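Local coordinates for protein KLLA0F12672p (Kluyveromyces lactis, PDB 4M3O) that probably dephosphorylates the C-terminal domain repeats of RNA polymerase II, with a zinc-binding fold in the N-terminal part described here, at residues Glu7-Glu10 / Val11-Pro15; Cys119-Phe122 / Tyr123-Leu127. All blocks are in the same frame, centred on the assembly; numbering follows the deposited sequence.

Contact 1. Residues Glu7-Glu10 / Val11-Pro15; sequences EIKE and VVLKP
The end of helix 5-13, where the alpha-helical spacing widens into a pi-type turn, and the 3-10 turn that follows bring Glu7-Glu10 against Val11-Lys14. Val11 N still gives an alpha-helical bond to Glu7 O (2.8 Å), which it meets nearly head-on, with a C=O...N angle of 167°. One residue on, Ile8 O keeps its i+4 bond from Val12 N at 2.8 Å and gains a second, i+5, from Leu13 N at 3.2 Å, the evidence for the wider turn. Beneath this, the Ile8 and Val12 side chains lie side by side and point the same way, with Ile8 CG2 4.1 Å from Val12 CB; Leu37 and Ile30 of helix 24-40 cover this buried side. Val11 CG2, set beside its own backbone N, comes 3.7 Å from Glu7 OE1, while Glu7 OE2 forms a salt bridge with Lys41. On the exposed side Lys14 reaches back across Glu10. Its CG is anti to the backbone N (chi1 167°), which carries the chain back past Glu10 O, 3.3 Å from Lys14 CB, until Lys14 NZ stands 3.4 Å from Glu10 OE1. That distance makes the hydrogen bond within this salt bridge weak. The chemistry therefore divides by side: the Ile8 carbonyl oxygen, which accepts two N-H groups, and the apolar branches hold the buried turn, whereas the solvent-facing ion pair is likely to add only a loose electrostatic tie.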
ATOM      1  N   GLU A   7      -0.218   1.993 -14.293  1.00 51.07           N
ATOM      2  CA  GLU A   7       0.204   0.597 -14.128  1.00 56.06           C
ATOM      3  C   GLU A   7      -0.763  -0.275 -13.305  1.00 49.62           C
ATOM      4  O   GLU A   7      -1.106  -1.396 -13.682  1.00 44.26           O
ATOM      5  CB  GLU A   7       1.544   0.633 -13.414  1.00 59.68           C
ATOM      6  CG  GLU A   7       2.616  -0.201 -14.044  1.00 67.27           C
ATOM      7  CD  GLU A   7       3.055  -1.301 -13.150  1.00 69.15           C
ATOM      8  OE1 GLU A   7       2.240  -2.207 -12.887  1.00 89.08           O
ATOM      9  OE2 GLU A   7       4.204  -1.247 -12.701  1.00 74.84           O
ATOM     10  N   ILE A   8      -1.175   0.234 -12.150  1.00 45.69           N
ATOM     11  CA  ILE A   8      -2.161  -0.481 -11.308  1.00 41.83           C
ATOM     12  C   ILE A   8      -3.423  -0.794 -12.110  1.00 41.99           C
ATOM     13  O   ILE A   8      -3.908  -1.923 -12.092  1.00 42.83           O
ATOM     14  CB  ILE A   8      -2.481   0.313 -10.043  1.00 44.02           C
ATOM     15  CG1 ILE A   8      -1.223   0.322  -9.141  1.00 43.28           C
ATOM     16  CG2 ILE A   8      -3.676  -0.299  -9.276  1.00 43.86           C
ATOM     17  CD1 ILE A   8      -1.215   1.470  -8.180  1.00 43.16           C
ATOM     18  N   LYS A   9      -3.905   0.169 -12.878  1.00 44.53           N
ATOM     19  CA  LYS A   9      -5.140  -0.006 -13.657  1.00 44.69           C
ATOM     20  C   LYS A   9      -4.928  -1.088 -14.675  1.00 49.62           C
ATOM     21  O   LYS A   9      -5.771  -1.943 -14.870  1.00 47.57           O
ATOM     22  CB  LYS A   9      -5.521   1.296 -14.325  1.00 45.55           C
ATOM     23  CG  LYS A   9      -6.112   2.288 -13.339  1.00 49.19           C
ATOM     24  CD  LYS A   9      -6.426   3.625 -13.998  1.00 56.10           C
ATOM     25  CE  LYS A   9      -7.071   4.587 -13.007  1.00 60.18           C
ATOM     26  NZ  LYS A   9      -7.626   5.770 -13.721  1.00 63.63           N
ATOM     27  N   GLU A  10      -3.757  -1.089 -15.279  1.00 53.04           N
ATOM     28  CA  GLU A  10      -3.445  -2.077 -16.290  1.00 60.19           C
ATOM     29  C   GLU A  10      -3.185  -3.486 -15.755  1.00 56.01           C
ATOM     30  O   GLU A  10      -3.644  -4.468 -16.354  1.00 47.49           O
ATOM     31  CB  GLU A  10      -2.239  -1.601 -17.118  1.00 69.28           C
ATOM     32  CG  GLU A  10      -2.621  -0.839 -18.360  1.00 75.63           C
ATOM     33  CD  GLU A  10      -3.403  -1.709 -19.303  1.00 74.51           C
ATOM     34  OE1 GLU A  10      -2.905  -2.796 -19.663  1.00 75.43           O
ATOM     35  OE2 GLU A  10      -4.525  -1.306 -19.650  1.00 85.82           O
ATOM     36  N   VAL A  11      -2.426  -3.606 -14.671  1.00 51.46           N
ATOM     37  CA  VAL A  11      -1.994  -4.955 -14.177  1.00 56.91           C
ATOM     38  C   VAL A  11      -2.859  -5.485 -13.032  1.00 48.64           C
ATOM     39  O   VAL A  11      -2.706  -6.647 -12.634  1.00 57.41           O
ATOM     40  CB  VAL A  11      -0.500  -4.962 -13.702  1.00 60.50           C
ATOM     41  CG1 VAL A  11      -0.082  -6.289 -13.053  1.00 69.12           C
ATOM     42  CG2 VAL A  11       0.420  -4.704 -14.860  1.00 64.10           C
ATOM     43  N   VAL A  12      -3.722  -4.653 -12.451  1.00 43.10           N
ATOM     44  CA  VAL A  12      -4.566  -5.105 -11.360  1.00 41.81           C
ATOM     45  C   VAL A  12      -6.038  -4.981 -11.721  1.00 41.09           C
ATOM     46  O   VAL A  12      -6.812  -5.917 -11.570  1.00 42.14           O
ATOM     47  CB  VAL A  12      -4.274  -4.324 -10.053  1.00 47.11           C
ATOM     48  CG1 VAL A  12      -5.203  -4.792  -8.938  1.00 47.15           C
ATOM     49  CG2 VAL A  12      -2.822  -4.507  -9.618  1.00 46.61           C
ATOM     50  N   LEU A  13      -6.452  -3.809 -12.147  1.00 38.16           N
ATOM     51  CA  LEU A  13      -7.887  -3.582 -12.292  1.00 43.21           C
ATOM     52  C   LEU A  13      -8.498  -3.896 -13.671  1.00 47.65           C
ATOM     53  O   LEU A  13      -9.742  -3.913 -13.807  1.00 43.32           O
ATOM     54  CB  LEU A  13      -8.182  -2.141 -11.966  1.00 39.82           C
ATOM     55  CG  LEU A  13      -7.985  -1.730 -10.492  1.00 41.67           C
ATOM     56  CD1 LEU A  13      -8.170  -0.230 -10.432  1.00 44.07           C
ATOM     57  CD2 LEU A  13      -8.969  -2.396  -9.523  1.00 42.48           C
ATOM     58  N   LYS A  14      -7.638  -4.125 -14.675  1.00 46.52           N
ATOM     59  CA  LYS A  14      -8.088  -4.158 -16.078  1.00 50.59           C
ATOM     60  C   LYS A  14      -9.308  -5.104 -16.270  1.00 47.16           C
ATOM     61  O   LYS A  14     -10.316  -4.713 -16.832  1.00 51.10           O
ATOM     62  CB  LYS A  14      -6.897  -4.457 -16.982  1.00 53.66           C
ATOM     63  CG  LYS A  14      -7.209  -4.840 -18.413  1.00 66.62           C
ATOM     64  CD  LYS A  14      -5.915  -5.019 -19.187  1.00 70.17           C
ATOM     65  CE  LYS A  14      -6.204  -5.156 -20.668  1.00 82.11           C
ATOM     66  NZ  LYS A  14      -5.117  -4.542 -21.480  1.00 89.35           N
ATOM     67  N   PRO A  15      -9.279  -6.302 -15.696  1.00 50.49           N
ATOM     68  CA  PRO A  15     -10.406  -7.208 -15.952  1.00 47.39           C
ATOM     69  C   PRO A  15     -11.750  -6.723 -15.501  1.00 46.33           C
ATOM     70  O   PRO A  15     -12.760  -7.301 -15.907  1.00 46.99           O
ATOM     71  CB  PRO A  15     -10.087  -8.430 -15.099  1.00 50.28           C
ATOM     72  CG  PRO A  15      -8.611  -8.414 -14.960  1.00 55.87           C
ATOM     73  CD  PRO A  15      -8.232  -6.942 -14.889  1.00 53.05           C
TER

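Contact 2. Residues Cys119-Phe122 / Tyr123-Leu127; sequences CSQF and YQFQL
Gln126 reaches back along helix 114-125 to Phe122, one turn earlier. Its CB leads to a CG set beside the backbone N (chi1 -61°), which brings Gln126 CG to 3.5 Å from Phe122 O; CD follows at 3.7 Å from the same oxygen. At the tip, Gln126 NE2 donates to Phe122 O over 2.9 Å, with an N-H...O angle of 173°. The oxygen lies in the amide plane of Gln126, yet the donor stands above the carbonyl plane, 53° out of it. Gln126 NE2 also sits 3.4 Å from Phe122 CD1, with the amide steeply inclined to the ring, and it bonds to Gln150 O as well. With an alanine in its place, Phe122 O and Gln150 O would probably both lose this amide donor. Alongside, Phe125 N bonds to Gln121 O at 2.7 Å, and that same oxygen lies over one face of the Phe125 ring, toward its rim. The Gln126 amide thus makes an i to i+4 side-chain-to-backbone bond at the C-terminal end of the helix region, on the helix whose earlier turns carry the zinc ligand His116.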
ATOM      1  N   CYS A 119       5.949   8.639   8.729  1.00 27.29           N
ATOM      2  CA  CYS A 119       5.205   8.823   7.489  1.00 30.29           C
ATOM      3  C   CYS A 119       4.233   7.666   7.270  1.00 30.68           C
ATOM      4  O   CYS A 119       3.099   7.844   6.799  1.00 28.70           O
ATOM      5  CB  CYS A 119       6.161   8.938   6.295  1.00 31.14           C
ATOM      6  SG  CYS A 119       7.221  10.384   6.260  1.00 39.87           S
ATOM      7  N   SER A 120       4.713   6.472   7.624  1.00 31.17           N
ATOM      8  CA  SER A 120       3.960   5.249   7.539  1.00 30.43           C
ATOM      9  C   SER A 120       2.762   5.186   8.477  1.00 26.78           C
ATOM     10  O   SER A 120       1.628   4.871   8.043  1.00 26.09           O
ATOM     11  CB  SER A 120       4.884   4.001   7.744  1.00 29.74           C
ATOM     12  OG  SER A 120       4.089   2.839   7.468  1.00 30.50           O
ATOM     13  N   GLN A 121       2.976   5.505   9.733  1.00 28.13           N
ATOM     14  CA  GLN A 121       1.892   5.694  10.700  1.00 31.46           C
ATOM     15  C   GLN A 121       0.847   6.784  10.276  1.00 33.70           C
ATOM     16  O   GLN A 121      -0.370   6.579  10.348  1.00 33.91           O
ATOM     17  CB  GLN A 121       2.508   6.272  11.990  1.00 32.99           C
ATOM     18  CG  GLN A 121       3.310   5.271  12.774  1.00 36.75           C
ATOM     19  CD  GLN A 121       3.689   5.858  14.133  1.00 40.16           C
ATOM     20  OE1 GLN A 121       4.279   6.933  14.222  1.00 32.99           O
ATOM     21  NE2 GLN A 121       3.268   5.198  15.182  1.00 40.16           N
ATOM     22  N   PHE A 122       1.370   7.911   9.802  1.00 30.40           N
ATOM     23  CA  PHE A 122       0.555   9.027   9.351  1.00 32.38           C
ATOM     24  C   PHE A 122      -0.387   8.556   8.252  1.00 33.25           C
ATOM     25  O   PHE A 122      -1.609   8.831   8.282  1.00 27.46           O
ATOM     26  CB  PHE A 122       1.468  10.153   8.869  1.00 32.46           C
ATOM     27  CG  PHE A 122       0.763  11.449   8.527  1.00 32.97           C
ATOM     28  CD1 PHE A 122       0.317  11.700   7.238  1.00 35.21           C
ATOM     29  CD2 PHE A 122       0.581  12.471   9.487  1.00 39.75           C
ATOM     30  CE1 PHE A 122      -0.283  12.929   6.907  1.00 32.75           C
ATOM     31  CE2 PHE A 122      -0.069  13.684   9.159  1.00 37.51           C
ATOM     32  CZ  PHE A 122      -0.478  13.900   7.856  1.00 35.41           C
ATOM     33  N   TYR A 123       0.168   7.811   7.299  1.00 32.12           N
ATOM     34  CA  TYR A 123      -0.651   7.272   6.205  1.00 29.64           C
ATOM     35  C   TYR A 123      -1.659   6.245   6.728  1.00 29.72           C
ATOM     36  O   TYR A 123      -2.806   6.287   6.354  1.00 30.59           O
ATOM     37  CB  TYR A 123       0.245   6.657   5.150  1.00 31.35           C
ATOM     38  CG  TYR A 123      -0.399   6.139   3.909  1.00 30.82           C
ATOM     39  CD1 TYR A 123      -0.848   7.008   2.918  1.00 31.38           C
ATOM     40  CD2 TYR A 123      -0.533   4.767   3.698  1.00 34.57           C
ATOM     41  CE1 TYR A 123      -1.432   6.507   1.769  1.00 31.55           C
ATOM     42  CE2 TYR A 123      -1.094   4.248   2.527  1.00 36.98           C
ATOM     43  CZ  TYR A 123      -1.552   5.140   1.562  1.00 33.12           C
ATOM     44  OH  TYR A 123      -2.078   4.634   0.392  1.00 30.14           O
ATOM     45  N   GLN A 124      -1.214   5.313   7.575  1.00 30.16           N
ATOM     46  CA  GLN A 124      -2.065   4.225   8.057  1.00 31.44           C
ATOM     47  C   GLN A 124      -3.196   4.748   8.864  1.00 31.67           C
ATOM     48  O   GLN A 124      -4.333   4.269   8.723  1.00 34.32           O
ATOM     49  CB  GLN A 124      -1.269   3.198   8.878  1.00 34.82           C
ATOM     50  CG  GLN A 124      -2.176   2.077   9.293  1.00 37.96           C
ATOM     51  CD  GLN A 124      -1.562   1.137  10.280  1.00 41.05           C
ATOM     52  OE1 GLN A 124      -1.013   1.573  11.249  1.00 39.66           O
ATOM     53  NE2 GLN A 124      -1.727  -0.174  10.067  1.00 37.88           N
ATOM     54  N   PHE A 125      -2.905   5.700   9.762  1.00 30.93           N
ATOM     55  CA  PHE A 125      -3.975   6.310  10.565  1.00 35.50           C
ATOM     56  C   PHE A 125      -5.147   6.811   9.716  1.00 31.70           C
ATOM     57  O   PHE A 125      -6.275   6.838  10.199  1.00 35.15           O
ATOM     58  CB  PHE A 125      -3.442   7.492  11.391  1.00 35.52           C
ATOM     59  CG  PHE A 125      -2.472   7.103  12.451  1.00 41.32           C
ATOM     60  CD1 PHE A 125      -2.544   5.895  13.066  1.00 45.94           C
ATOM     61  CD2 PHE A 125      -1.524   8.009  12.884  1.00 44.57           C
ATOM     62  CE1 PHE A 125      -1.646   5.546  14.066  1.00 58.16           C
ATOM     63  CE2 PHE A 125      -0.633   7.693  13.875  1.00 45.01           C
ATOM     64  CZ  PHE A 125      -0.696   6.456  14.489  1.00 51.16           C
ATOM     65  N   GLN A 126      -4.918   7.162   8.458  1.00 29.98           N
ATOM     66  CA  GLN A 126      -6.013   7.702   7.690  1.00 32.09           C
ATOM     67  C   GLN A 126      -6.749   6.630   6.888  1.00 34.89           C
ATOM     68  O   GLN A 126      -7.708   6.917   6.245  1.00 33.60           O
ATOM     69  CB  GLN A 126      -5.509   8.756   6.704  1.00 33.58           C
ATOM     70  CG  GLN A 126      -4.840   9.950   7.388  1.00 32.62           C
ATOM     71  CD  GLN A 126      -4.090  10.748   6.350  1.00 32.63           C
ATOM     72  OE1 GLN A 126      -4.689  11.450   5.596  1.00 32.85           O
ATOM     73  NE2 GLN A 126      -2.779  10.628   6.298  1.00 34.07           N
ATOM     74  N   LEU A 127      -6.257   5.409   6.864  1.00 33.32           N
ATOM     75  CA  LEU A 127      -6.919   4.432   6.033  1.00 36.46           C
ATOM     76  C   LEU A 127      -8.189   3.943   6.778  1.00 39.13           C
ATOM     77  O   LEU A 127      -8.250   3.971   7.997  1.00 39.40           O
ATOM     78  CB  LEU A 127      -5.955   3.305   5.843  1.00 30.59           C
ATOM     79  CG  LEU A 127      -5.005   3.094   4.710  1.00 31.78           C
ATOM     80  CD1 LEU A 127      -4.845   4.119   3.669  1.00 30.02           C
ATOM     81  CD2 LEU A 127      -3.697   2.370   5.079  1.00 29.06           C
TER

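Both contacts lie toward the C-terminal end of a helix, but of different helices: contact 1 at that of helix 5-13 and contact 2 at that of helix 114-125. Their centres are 24 Å apart on opposite sides of the chain's centre, and their nearest atoms stay about 9 Å apart. Each is partly buried, with three buried residues among eight, though contact 1 has three exposed residues against one in contact 2. In contact 1 the inner side is aliphatic and the outer side charged, away from the zinc site. Contact 2 pairs its backbone helix bonds with aromatic rings and a glutamine amide, and its Cys119 side chain comes within about 8 Å of the zinc ion.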